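Long-range contacts in glycolipid-binding domain-containing protein (Pseudomonas aeruginosa, PDB 2H1T), which is of unknown function but probably binds glycolipids or takes part in their metabolism: residues D104-P109 and A131-A136; R145-R150 and L157-E162. All blocks are in the same frame, centred on the assembly; numbering follows the deposited sequence.

Overall arrangement
Both contacts lie in the seven-stranded mixed sheet, their centres about 14 Å apart. Contact 1 (104-109 with 131-136) is the parallel pairing of strand 102-106 with strand 126-135, about 3 Å from the centre of the chain. Contact 2 (145-150 with 157-162) is the antiparallel hairpin of strands 142-152 and 155-160, about 15 Å from that centre. Strands 126-135 and 142-152 are neighbours, and the contacts meet where Asp104 OD2 bonds to Gln146 NE2 at 2.9 Å. The side chains of Tyr133 and Tyr158 each come within about 3 Å of bound 2-methyl-2,4-pentanediol, probably from the crystallisation liquor, although such molecules often mark pockets.

Contact 1 of 2, residues D104-P109 and A131-A136; sequences DIWPSP and ALYIEA
With CG anti to the backbone N in both Trp106 (chi1 166°) and Tyr133 (chi1 174°), the side chains run side by side from one face of the sheet, and Tyr133 OH comes 3.4 Å from Trp106 CB. The same turn in Glu135 lays CG 3.6 Å from Trp106 CD1; its chain runs on extended, and OE1 accepts a 2.8 Å bond from Tyr133 OH on the anti side, somewhat out of the carboxylate plane. Asp104, on this face too, crosses the Tyr133 ring with its carboxylate plane 82° from the ring plane; its OD2 bonds to Gln146 of the next strand but one. Ile105 and Ile134 pair on the other face, where both touch Phe65 of the other sheet. Four backbone bonds join the parallel strands: Asp104 N to Leu132 O (2.9 Å), Ile134 N to Asp104 O (2.8 Å), Trp106 N to Ile134 O (3.0 Å) and Ala136 N to Trp106 O (2.9 Å). A cis peptide before Pro107 turns the chain, and Pro107 CB covers one face of the indole. Trp106 NE1 bonds to Glu40, and its ring meets Trp14 of the second subunit. The strands belong to a beta-alpha-beta unit through helix 113-119. The chemistry is two-sided: apolar against the other sheet, while on the Tyr133 face separate hydrogen bonds, to Glu135 and Glu40, help to fix the rotation of phenol and indole.

Contact 2 of 2, residues R145-R150 and L157-E162; sequences RQAYTR and LYENLE
Tyr158 drives its ring edge at the face of Tyr148 in a T-shaped stack, centroids 5.6 Å apart and planes at 81°, with Tyr158 CD1 3.9 Å from Tyr148 CZ and offset toward the rim. The Gln146 amide stands at the edge of the Tyr158 ring, its plane turned 87° from it, and OE1 approaches Tyr158 CE1 at 3.6 Å. On the other face, Ala147 CB packs on the Leu161 methyls, and a bend at chi3 (55°) of Arg145 lays its guanidinium against Leu161 CB, which sits over one face. The chain of Glu162 bends at chi2, so that OE2 takes the backbone N of Arg145 on its anti lone pair at 2.7 Å. Water 1 bonds to Glu162 OE1 and weakly to Arg145 NH1. A second water sits on the Thr149 and Glu159 face, bridging the strands: it accepts from Thr149 OG1 and donates to Leu157 O and to Glu159 OE2 at 2.7 Å.

Beneath these side chains, paired bonds join Ala147 with Glu159 and Thr149 with Leu157, and Leu161 N adds a 3.0 Å bond to Arg145 O. An Asx turn, Glu162 N to Asn160 OD1, follows the strand and probably helps to set Glu162 beside Arg145.

Further out, Asp104 holds the Gln146 amide and Asn112 the Tyr148 hydroxyl. Salt bridges from Lys167 and Arg126 grip the two oxygens of Glu159, which probably stabilises its negative charge. The Tyr158 hydroxyl bonds to a bound 2-methyl-2,4-pentanediol, beside a weak bond from Asn160 ND2; this solvent molecule may mark a pocket. The alternating pairs are those of antiparallel strands, and since strands 142-152 and 155-160 follow each other directly they form a beta hairpin in the middle of the seven-stranded sheet.

Contact 1 of 2, residues D104-P109 and A131-A136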
loop_
_atom_site.group_PDB
_atom_site.type_symbol
_atom_site.label_atom_id
_atom_site.label_comp_id
_atom_site.label_asym_id
_atom_site.label_seq_id
_atom_site.Cartn_x
_atom_site.Cartn_y
_atom_site.Cartn_z
ATOM N N ASP A 104 -5.880 -16.772 12.684
ATOM C CA ASP A 104 -6.738 -15.622 12.406
ATOM C C ASP A 104 -5.795 -14.438 12.164
ATOM O O ASP A 104 -5.039 -14.022 13.052
ATOM C CB ASP A 104 -7.674 -15.374 13.589
ATOM C CG ASP A 104 -8.577 -14.154 13.406
ATOM O OD1 ASP A 104 -8.449 -13.398 12.392
ATOM O OD2 ASP A 104 -9.432 -13.932 14.312
ATOM N N ILE A 105 -5.825 -13.932 10.943
ATOM C CA ILE A 105 -4.957 -12.815 10.521
ATOM C C ILE A 105 -5.872 -11.610 10.515
ATOM O O ILE A 105 -6.934 -11.665 9.903
ATOM C CB ILE A 105 -4.457 -12.998 9.059
ATOM C CG1 ILE A 105 -3.490 -14.190 8.908
ATOM C CG2 ILE A 105 -3.767 -11.720 8.591
ATOM C CD1 ILE A 105 -3.475 -14.812 7.519
ATOM N N TRP A 106 -5.427 -10.513 11.127
ATOM C CA TRP A 106 -6.051 -9.171 10.962
ATOM C C TRP A 106 -5.116 -8.385 10.047
ATOM O O TRP A 106 -3.901 -8.410 10.239
ATOM C CB TRP A 106 -6.198 -8.411 12.307
ATOM C CG TRP A 106 -6.513 -6.956 12.109
ATOM C CD1 TRP A 106 -5.627 -5.883 12.080
ATOM C CD2 TRP A 106 -7.811 -6.394 11.840
ATOM N NE1 TRP A 106 -6.313 -4.711 11.784
ATOM C CE2 TRP A 106 -7.646 -4.998 11.649
ATOM C CE3 TRP A 106 -9.086 -6.946 11.706
ATOM C CZ2 TRP A 106 -8.717 -4.151 11.362
ATOM C CZ3 TRP A 106 -10.156 -6.094 11.423
ATOM C CH2 TRP A 106 -9.958 -4.719 11.255
ATOM N N PRO A 107 -5.665 -7.636 9.094
ATOM C CA PRO A 107 -7.069 -7.522 8.721
ATOM C C PRO A 107 -7.458 -8.400 7.544
ATOM O O PRO A 107 -7.292 -8.003 6.384
ATOM C CB PRO A 107 -7.169 -6.044 8.339
ATOM C CG PRO A 107 -5.855 -5.702 7.801
ATOM C CD PRO A 107 -4.843 -6.607 8.410
ATOM N N SER A 108 -8.027 -9.573 7.821
ATOM C CA SER A 108 -8.492 -10.424 6.714
ATOM C C SER A 108 -9.698 -11.254 7.074
ATOM O O SER A 108 -9.672 -12.038 8.017
ATOM C CB SER A 108 -7.406 -11.346 6.185
ATOM O OG SER A 108 -7.910 -12.245 5.194
ATOM N N PRO A 109 -10.746 -11.168 6.247
ATOM C CA PRO A 109 -11.882 -12.050 6.553
ATOM C C PRO A 109 -11.711 -13.452 5.957
ATOM O O PRO A 109 -12.556 -14.364 6.175
ATOM C CB PRO A 109 -13.048 -11.301 5.915
ATOM C CG PRO A 109 -12.459 -10.690 4.745
ATOM C CD PRO A 109 -11.045 -10.278 5.111
ATOM N N ALA A 131 -7.691 -19.785 18.701
ATOM C CA ALA A 131 -7.156 -19.345 17.443
ATOM C C ALA A 131 -5.780 -18.737 17.636
ATOM O O ALA A 131 -5.513 -18.074 18.637
ATOM C CB ALA A 131 -8.091 -18.296 16.786
ATOM N N LEU A 132 -4.890 -18.941 16.685
ATOM C CA LEU A 132 -3.607 -18.211 16.710
ATOM C C LEU A 132 -3.748 -16.870 15.979
ATOM O O LEU A 132 -3.802 -16.796 14.754
ATOM C CB LEU A 132 -2.470 -19.094 16.158
ATOM C CG LEU A 132 -1.086 -18.516 16.187
ATOM C CD1 LEU A 132 -0.656 -18.199 17.655
ATOM C CD2 LEU A 132 -0.089 -19.511 15.522
ATOM N N TYR A 133 -3.842 -15.797 16.756
ATOM C CA TYR A 133 -4.228 -14.484 16.233
ATOM C C TYR A 133 -2.939 -13.762 15.880
ATOM O O TYR A 133 -2.048 -13.594 16.732
ATOM C CB TYR A 133 -4.986 -13.701 17.279
ATOM C CG TYR A 133 -5.301 -12.271 16.871
ATOM C CD1 TYR A 133 -6.239 -12.005 15.858
ATOM C CD2 TYR A 133 -4.686 -11.187 17.501
ATOM C CE1 TYR A 133 -6.556 -10.696 15.476
ATOM C CE2 TYR A 133 -5.006 -9.883 17.116
ATOM C CZ TYR A 133 -5.930 -9.648 16.111
ATOM O OH TYR A 133 -6.194 -8.327 15.753
ATOM N N ILE A 134 -2.852 -13.332 14.626
ATOM C CA ILE A 134 -1.653 -12.656 14.080
ATOM C C ILE A 134 -2.152 -11.358 13.434
ATOM O O ILE A 134 -2.879 -11.378 12.443
ATOM C CB ILE A 134 -0.949 -13.543 13.011
ATOM C CG1 ILE A 134 -0.699 -14.931 13.581
ATOM C CG2 ILE A 134 0.401 -12.882 12.537
ATOM C CD1 ILE A 134 -0.270 -15.996 12.571
ATOM N N GLU A 135 -1.761 -10.245 14.035
ATOM C CA GLU A 135 -2.188 -8.914 13.621
ATOM C C GLU A 135 -1.086 -8.273 12.816
ATOM O O GLU A 135 0.018 -8.024 13.341
ATOM C CB GLU A 135 -2.542 -8.104 14.859
ATOM C CG GLU A 135 -3.215 -6.816 14.625
ATOM C CD GLU A 135 -3.500 -6.084 15.946
ATOM O OE1 GLU A 135 -4.299 -6.593 16.782
ATOM O OE2 GLU A 135 -2.934 -4.993 16.124
ATOM N N ALA A 136 -1.372 -7.996 11.538
ATOM C CA ALA A 136 -0.439 -7.199 10.741
ATOM C C ALA A 136 -0.535 -5.729 11.193
ATOM O O ALA A 136 -1.603 -5.278 11.609
ATOM C CB ALA A 136 -0.770 -7.305 9.242
#

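Contact 2 of 2, residues R145-R150 and L157-E162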
loop_
_atom_site.group_PDB
_atom_site.type_symbol
_atom_site.label_atom_id
_atom_site.label_comp_id
_atom_site.label_asym_id
_atom_site.label_seq_id
_atom_site.Cartn_x
_atom_site.Cartn_y
_atom_site.Cartn_z
ATOM N N ARG A 145 -9.005 -16.963 22.434
ATOM C CA ARG A 145 -10.226 -17.741 22.549
ATOM C C ARG A 145 -11.351 -17.066 21.756
ATOM O O ARG A 145 -11.574 -15.869 21.882
ATOM C CB ARG A 145 -10.612 -17.924 24.022
ATOM C CG ARG A 145 -9.660 -18.858 24.792
ATOM C CD ARG A 145 -9.892 -18.856 26.292
ATOM N NE ARG A 145 -11.283 -19.180 26.593
ATOM C CZ ARG A 145 -12.159 -18.370 27.179
ATOM N NH1 ARG A 145 -11.810 -17.168 27.637
ATOM N NH2 ARG A 145 -13.399 -18.799 27.358
ATOM N N GLN A 146 -12.018 -17.860 20.922
ATOM C CA GLN A 146 -13.059 -17.370 20.030
ATOM C C GLN A 146 -14.209 -18.353 20.066
ATOM O O GLN A 146 -14.015 -19.506 20.396
ATOM C CB GLN A 146 -12.539 -17.255 18.612
ATOM C CG GLN A 146 -11.346 -16.336 18.463
ATOM C CD GLN A 146 -10.868 -16.205 17.054
ATOM O OE1 GLN A 146 -11.277 -16.965 16.154
ATOM N NE2 GLN A 146 -10.035 -15.192 16.820
ATOM N N ALA A 147 -15.405 -17.907 19.691
ATOM C CA ALA A 147 -16.502 -18.854 19.460
ATOM C C ALA A 147 -17.167 -18.631 18.110
ATOM O O ALA A 147 -17.286 -17.479 17.623
ATOM C CB ALA A 147 -17.543 -18.777 20.569
ATOM N N TYR A 148 -17.581 -19.744 17.520
ATOM C CA TYR A 148 -18.407 -19.748 16.324
ATOM C C TYR A 148 -19.708 -20.516 16.571
ATOM O O TYR A 148 -19.713 -21.639 17.100
ATOM C CB TYR A 148 -17.652 -20.402 15.160
ATOM C CG TYR A 148 -16.571 -19.580 14.500
ATOM C CD1 TYR A 148 -15.334 -19.379 15.124
ATOM C CD2 TYR A 148 -16.744 -19.094 13.211
ATOM C CE1 TYR A 148 -14.304 -18.618 14.478
ATOM C CE2 TYR A 148 -15.748 -18.356 12.572
ATOM C CZ TYR A 148 -14.548 -18.120 13.221
ATOM O OH TYR A 148 -13.578 -17.390 12.583
ATOM N N THR A 149 -20.830 -19.899 16.182
ATOM C CA THR A 149 -22.092 -20.583 16.168
ATOM C C THR A 149 -22.719 -20.535 14.771
ATOM O O THR A 149 -22.863 -19.452 14.185
ATOM C CB THR A 149 -23.010 -19.970 17.248
ATOM O OG1 THR A 149 -22.300 -19.975 18.514
ATOM C CG2 THR A 149 -24.300 -20.742 17.353
ATOM N N ARG A 150 -23.099 -21.694 14.232
ATOM C CA ARG A 150 -23.815 -21.735 12.976
ATOM C C ARG A 150 -25.293 -21.370 13.167
ATOM O O ARG A 150 -26.032 -22.025 13.912
ATOM C CB ARG A 150 -23.660 -23.091 12.281
ATOM C CG ARG A 150 -24.539 -23.236 11.057
ATOM C CD ARG A 150 -24.189 -24.456 10.244
ATOM N NE ARG A 150 -25.320 -24.859 9.440
ATOM C CZ ARG A 150 -25.266 -25.634 8.359
ATOM N NH1 ARG A 150 -24.113 -26.085 7.908
ATOM N NH2 ARG A 150 -26.390 -25.889 7.685
ATOM N N LEU A 157 -22.391 -16.771 13.687
ATOM C CA LEU A 157 -22.094 -15.828 14.764
ATOM C C LEU A 157 -20.678 -16.009 15.281
ATOM O O LEU A 157 -20.308 -17.079 15.796
ATOM C CB LEU A 157 -23.098 -15.951 15.891
ATOM C CG LEU A 157 -22.930 -15.006 17.086
ATOM C CD1 LEU A 157 -23.251 -13.559 16.680
ATOM C CD2 LEU A 157 -23.780 -15.489 18.213
ATOM N N TYR A 158 -19.886 -14.955 15.135
ATOM C CA TYR A 158 -18.507 -14.935 15.605
ATOM C C TYR A 158 -18.507 -14.163 16.946
ATOM O O TYR A 158 -19.172 -13.149 17.066
ATOM C CB TYR A 158 -17.551 -14.243 14.584
ATOM C CG TYR A 158 -16.232 -13.971 15.260
ATOM C CD1 TYR A 158 -15.262 -14.970 15.352
ATOM C CD2 TYR A 158 -16.008 -12.756 15.941
ATOM C CE1 TYR A 158 -14.061 -14.716 16.076
ATOM C CE2 TYR A 158 -14.871 -12.532 16.679
ATOM C CZ TYR A 158 -13.902 -13.523 16.746
ATOM O OH TYR A 158 -12.735 -13.251 17.463
ATOM N N GLU A 159 -17.776 -14.630 17.944
ATOM C CA GLU A 159 -17.580 -13.899 19.202
ATOM C C GLU A 159 -16.122 -13.962 19.701
ATOM O O GLU A 159 -15.509 -15.031 19.727
ATOM C CB GLU A 159 -18.467 -14.470 20.306
ATOM C CG GLU A 159 -19.941 -14.609 19.943
ATOM C CD GLU A 159 -20.761 -15.292 21.005
ATOM O OE1 GLU A 159 -21.190 -14.607 21.972
ATOM O OE2 GLU A 159 -21.000 -16.512 20.861
ATOM N N ASN A 160 -15.602 -12.831 20.152
ATOM C CA ASN A 160 -14.397 -12.818 20.982
ATOM C C ASN A 160 -14.698 -13.360 22.372
ATOM O O ASN A 160 -15.689 -12.946 23.014
ATOM C CB ASN A 160 -13.883 -11.387 21.139
ATOM C CG ASN A 160 -12.666 -11.290 22.067
ATOM O OD1 ASN A 160 -12.804 -11.118 23.299
ATOM N ND2 ASN A 160 -11.470 -11.372 21.481
ATOM N N LEU A 161 -13.818 -14.215 22.867
ATOM C CA LEU A 161 -13.968 -14.716 24.225
ATOM C C LEU A 161 -12.966 -14.128 25.198
ATOM O O LEU A 161 -12.951 -14.529 26.358
ATOM C CB LEU A 161 -13.950 -16.252 24.253
ATOM C CG LEU A 161 -15.015 -16.999 23.459
ATOM C CD1 LEU A 161 -14.975 -18.497 23.770
ATOM C CD2 LEU A 161 -16.377 -16.492 23.741
ATOM N N GLU A 162 -12.149 -13.155 24.805
ATOM C CA GLU A 162 -11.103 -12.711 25.748
ATOM C C GLU A 162 -11.439 -11.485 26.593
ATOM O O GLU A 162 -10.690 -11.159 27.528
ATOM C CB GLU A 162 -9.754 -12.499 25.054
ATOM C CG GLU A 162 -9.219 -13.701 24.334
ATOM C CD GLU A 162 -8.511 -14.711 25.213
ATOM O OE1 GLU A 162 -8.097 -14.379 26.339
ATOM O OE2 GLU A 162 -8.338 -15.859 24.767
HETATM O O HOH W 1 -8.656 -16.180 28.060
HETATM O O HOH W 2 -20.601 -17.948 18.617
#